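Local coordinates for protein Cif (Cell cycle inhibiting factor) (Escherichia coli, PDB 3EFY) that deamidates a glutamine side chain of host NEDD8 as a type III secreted effector, shutting off cullin-RING ubiquitin ligases and arresting the host cell cycle, at residues Thr168-Ile171 with Glu172-Ile175; Thr36-Leu39 with Glu40-Gln43. All blocks are in the same frame, centred on the assembly; numbering follows the deposited sequence.

Contact 1 of 2, residues Thr168-Ile171 with Glu172-Ile175; sequences TDNI and EKNI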
loop_
_atom_site.group_PDB
_atom_site.type_symbol
_atom_site.label_atom_id
_atom_site.label_comp_id
_atom_site.label_asym_id
_atom_site.label_seq_id
_atom_site.Cartn_x
_atom_site.Cartn_y
_atom_site.Cartn_z
ATOM N N THR A 168 3.472 -4.625 15.384
ATOM C CA THR A 168 2.101 -5.069 15.207
ATOM C C THR A 168 1.126 -3.896 15.019
ATOM O O THR A 168 0.177 -4.018 14.271
ATOM C CB THR A 168 1.713 -5.971 16.354
ATOM O OG1 THR A 168 0.379 -6.444 16.146
ATOM C CG2 THR A 168 1.847 -5.198 17.642
ATOM N N ASP A 169 1.419 -2.734 15.616
ATOM C CA ASP A 169 0.576 -1.548 15.423
ATOM C C ASP A 169 0.569 -1.070 13.969
ATOM O O ASP A 169 -0.428 -0.542 13.477
ATOM C CB ASP A 169 1.079 -0.388 16.293
ATOM C CG ASP A 169 0.752 -0.542 17.735
ATOM O OD1 ASP A 169 -0.081 -1.402 18.126
ATOM O OD2 ASP A 169 1.353 0.243 18.503
ATOM N N ASN A 170 1.668 -1.297 13.259
ATOM C CA ASN A 170 1.751 -0.831 11.915
ATOM C C ASN A 170 0.960 -1.700 10.926
ATOM O O ASN A 170 0.276 -1.191 10.018
ATOM C CB ASN A 170 3.191 -0.799 11.514
ATOM C CG ASN A 170 3.407 0.024 10.372
ATOM O OD1 ASN A 170 3.855 -0.445 9.318
ATOM N ND2 ASN A 170 3.073 1.306 10.516
ATOM N N ILE A 171 1.068 -3.007 11.091
ATOM C CA ILE A 171 0.296 -3.919 10.212
ATOM C C ILE A 171 -1.192 -3.643 10.427
ATOM O O ILE A 171 -1.971 -3.579 9.462
ATOM C CB ILE A 171 0.724 -5.414 10.346
ATOM C CG1 ILE A 171 -0.160 -6.343 9.485
ATOM C CG2 ILE A 171 0.642 -5.932 11.786
ATOM C CD1 ILE A 171 -0.133 -6.048 7.987
ATOM N N GLU A 172 -1.583 -3.412 11.681
ATOM C CA GLU A 172 -2.985 -3.153 11.984
ATOM C C GLU A 172 -3.444 -1.903 11.271
ATOM O O GLU A 172 -4.480 -1.930 10.642
ATOM C CB GLU A 172 -3.213 -2.992 13.496
ATOM C CG GLU A 172 -3.110 -4.240 14.310
ATOM C CD GLU A 172 -3.124 -3.966 15.820
ATOM O OE1 GLU A 172 -2.855 -4.923 16.570
ATOM O OE2 GLU A 172 -3.401 -2.806 16.242
ATOM N N LYS A 173 -2.678 -0.805 11.360
ATOM C CA LYS A 173 -3.005 0.449 10.719
ATOM C C LYS A 173 -3.082 0.286 9.198
ATOM O O LYS A 173 -4.017 0.769 8.568
ATOM C CB LYS A 173 -1.956 1.512 11.055
ATOM C CG LYS A 173 -1.980 2.747 10.156
ATOM C CD LYS A 173 -0.672 3.600 10.191
ATOM C CE LYS A 173 0.674 2.804 9.858
ATOM N NZ LYS A 173 1.209 2.838 8.427
ATOM N N ASN A 174 -2.105 -0.408 8.604
ATOM C CA ASN A 174 -2.130 -0.586 7.157
ATOM C C ASN A 174 -3.274 -1.444 6.613
ATOM O O ASN A 174 -3.744 -1.221 5.505
ATOM C CB ASN A 174 -0.769 -1.090 6.646
ATOM C CG ASN A 174 0.323 -0.010 6.763
ATOM O OD1 ASN A 174 0.026 1.189 6.762
ATOM N ND2 ASN A 174 1.573 -0.432 6.859
ATOM N N ILE A 175 -3.736 -2.408 7.404
ATOM C CA ILE A 175 -4.891 -3.214 6.990
ATOM C C ILE A 175 -6.133 -2.351 7.028
ATOM O O ILE A 175 -6.941 -2.424 6.132
ATOM C CB ILE A 175 -5.074 -4.445 7.845
ATOM C CG1 ILE A 175 -3.949 -5.452 7.569
ATOM C CG2 ILE A 175 -6.454 -5.115 7.544
ATOM C CD1 ILE A 175 -3.843 -6.559 8.602
#
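Glu172 N donates to Thr168 O at 3.2 Å, and the same i to i+4 bond repeats at the next three residues, ending with Ile175 N to Ile171 O at 3.0 Å, making the first turns of helix 168-184. On one face two isoleucines meet in apolar contact, Ile171 CG1 lying 3.8 Å from Ile175 CD1. CG1 of Ile171 stands opposite its backbone N (chi1 176°), whereas CG1 of Ile175 lies beside its own (chi1 -70°), which sends CD1 back along the helix. Branched apolar residues suit this face, since Ile171 packs on Leu20 and Phe21 of helix 10-22; both isoleucines also touch Leu188 of the second subunit, an expression-tag residue. Lys173 NZ reaches Asn174 OD1 at 2.6 Å from above the carbonyl plane. Lys173 NZ and Asn174 ND2 donate to Asp23 O, and ND2 also to Leu20 O, so the buried Asn174 amide is satisfied at the end of helix 10-22. On the exposed side the like-charged carboxylates come close, Asp169 OD1 to Glu172 OE2 4.1 Å; acidic groups in the first turns probably interact favourably with the helix dipole. This is the start of an amphipathic helix whose apolar face lies on helix 10-22.

Contact 2 of 2, residues Thr36-Leu39 with Glu40-Gln43; sequences TLSL and EQLQ
A capping box opens helix 39-47, with Ser38 as N-cap and Gln41 three residues on, each side chain bonding to the other's backbone. Gln41 N donates to Ser38 OG at 3.1 Å in a nearly straight bond (165°). Serine suits the place because its short side chain, with OG held between the backbone N and the carbonyl carbon (chi1 63°), brings that oxygen to the otherwise open NH of Gln41 at the start of the first turn. In return Ser38 N donates to Gln41 OE1 at 3.2 Å, tilted 22° from the plane of the amide. Glutamine has the length for this: its extended chain runs back beside the incoming loop backbone and crosses Leu37 at about a right angle. The other end of the amide is occupied too, for Gln41 NE2 donates to a water, 2.9 Å away, that in turn donates to Thr36 O. Regular helical bonding then starts with Leu42 N to Ser38 O at 2.9 Å. The apolar part of Gln43 lies against Leu39, Gln43 CG being 4.0 Å from Leu39 CD1, while Leu39 CD1 and Leu42 CD2 approach to 4.4 Å. These two leucines face inward, onto Phe161 of strand 159-166 and Phe120 of helix 113-124; Leu37 adds backbone hydrogen bonds with Phe161, so the helix start is tied to the sheet edge.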
loop_
_atom_site.group_PDB
_atom_site.type_symbol
_atom_site.label_atom_id
_atom_site.label_comp_id
_atom_site.label_asym_id
_atom_site.label_seq_id
_atom_site.Cartn_x
_atom_site.Cartn_y
_atom_site.Cartn_z
ATOM N N THR A 36 19.446 -7.901 0.792
ATOM C CA THR A 36 19.139 -9.354 0.708
ATOM C C THR A 36 20.083 -10.235 1.501
ATOM O O THR A 36 21.239 -9.906 1.715
ATOM C CB THR A 36 19.040 -9.822 -0.748
ATOM O OG1 THR A 36 20.304 -9.697 -1.391
ATOM C CG2 THR A 36 17.966 -9.034 -1.537
ATOM N N LEU A 37 19.571 -11.355 1.980
ATOM C CA LEU A 37 20.328 -12.340 2.708
ATOM C C LEU A 37 20.391 -13.653 1.907
ATOM O O LEU A 37 19.405 -14.063 1.254
ATOM C CB LEU A 37 19.644 -12.698 4.048
ATOM C CG LEU A 37 19.558 -11.619 5.141
ATOM C CD1 LEU A 37 18.619 -10.529 4.824
ATOM C CD2 LEU A 37 19.149 -12.328 6.441
ATOM N N SER A 38 21.522 -14.306 2.014
ATOM C CA SER A 38 21.687 -15.690 1.583
ATOM C C SER A 38 21.072 -16.605 2.612
ATOM O O SER A 38 20.791 -16.217 3.732
ATOM C CB SER A 38 23.165 -16.055 1.408
ATOM O OG SER A 38 23.828 -15.948 2.661
ATOM N N LEU A 39 20.909 -17.861 2.257
ATOM C CA LEU A 39 20.450 -18.831 3.246
ATOM C C LEU A 39 21.390 -18.940 4.439
ATOM O O LEU A 39 20.938 -18.975 5.574
ATOM C CB LEU A 39 20.329 -20.216 2.606
ATOM C CG LEU A 39 19.767 -21.294 3.512
ATOM C CD1 LEU A 39 18.412 -20.972 4.224
ATOM C CD2 LEU A 39 19.664 -22.594 2.672
ATOM N N GLU A 40 22.688 -18.949 4.201
ATOM C CA GLU A 40 23.630 -19.053 5.316
ATOM C C GLU A 40 23.479 -17.872 6.250
ATOM O O GLU A 40 23.464 -18.034 7.473
ATOM C CB GLU A 40 25.053 -19.172 4.789
ATOM C CG GLU A 40 26.193 -18.871 5.731
ATOM C CD GLU A 40 27.488 -18.652 4.924
ATOM O OE1 GLU A 40 27.905 -17.480 4.715
ATOM O OE2 GLU A 40 28.031 -19.661 4.442
ATOM N N GLN A 41 23.352 -16.682 5.682
ATOM C CA GLN A 41 23.106 -15.497 6.460
ATOM C C GLN A 41 21.805 -15.568 7.282
ATOM O O GLN A 41 21.735 -15.207 8.458
ATOM C CB GLN A 41 23.049 -14.320 5.493
ATOM C CG GLN A 41 23.491 -13.078 5.990
ATOM C CD GLN A 41 23.661 -12.032 4.853
ATOM O OE1 GLN A 41 23.471 -12.310 3.646
ATOM N NE2 GLN A 41 24.031 -10.837 5.258
ATOM N N LEU A 42 20.719 -16.005 6.644
ATOM C CA LEU A 42 19.462 -16.138 7.307
ATOM C C LEU A 42 19.579 -17.155 8.478
ATOM O O LEU A 42 19.090 -16.898 9.566
ATOM C CB LEU A 42 18.375 -16.650 6.316
ATOM C CG LEU A 42 17.045 -16.962 7.024
ATOM C CD1 LEU A 42 16.392 -15.691 7.598
ATOM C CD2 LEU A 42 16.080 -17.681 6.094
ATOM N N GLN A 43 20.258 -18.273 8.258
ATOM C CA GLN A 43 20.402 -19.314 9.296
ATOM C C GLN A 43 21.129 -18.726 10.555
ATOM O O GLN A 43 20.704 -18.970 11.703
ATOM C CB GLN A 43 21.113 -20.565 8.757
ATOM C CG GLN A 43 20.287 -21.348 7.727
ATOM C CD GLN A 43 21.074 -22.423 6.996
ATOM O OE1 GLN A 43 22.312 -22.342 6.865
ATOM N NE2 GLN A 43 20.361 -23.432 6.473
HETATM O O HOH W 1 22.891 -8.705 3.586
#

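Both contacts lie at the N-terminal ends of helices, yet in separate parts of the chain: their centres are 27 Å apart and their nearest atoms about 18 Å, without touching. Contact 2 comes first, starting helix 39-47 after helix 10-22; contact 1 comes near the C-terminus, in helix 168-184. Strand 159-166, an outermost strand of the antiparallel sheet within this chain, relates the two, since contact 2 packs on it and contact 1 follows directly after it. Contact 1 also touches the tag tail of the second subunit. The chain is the C-terminal part of Cif, which carries the residues assigned to catalysis, Cys10, His66 and Gln86; neither contact adjoins them.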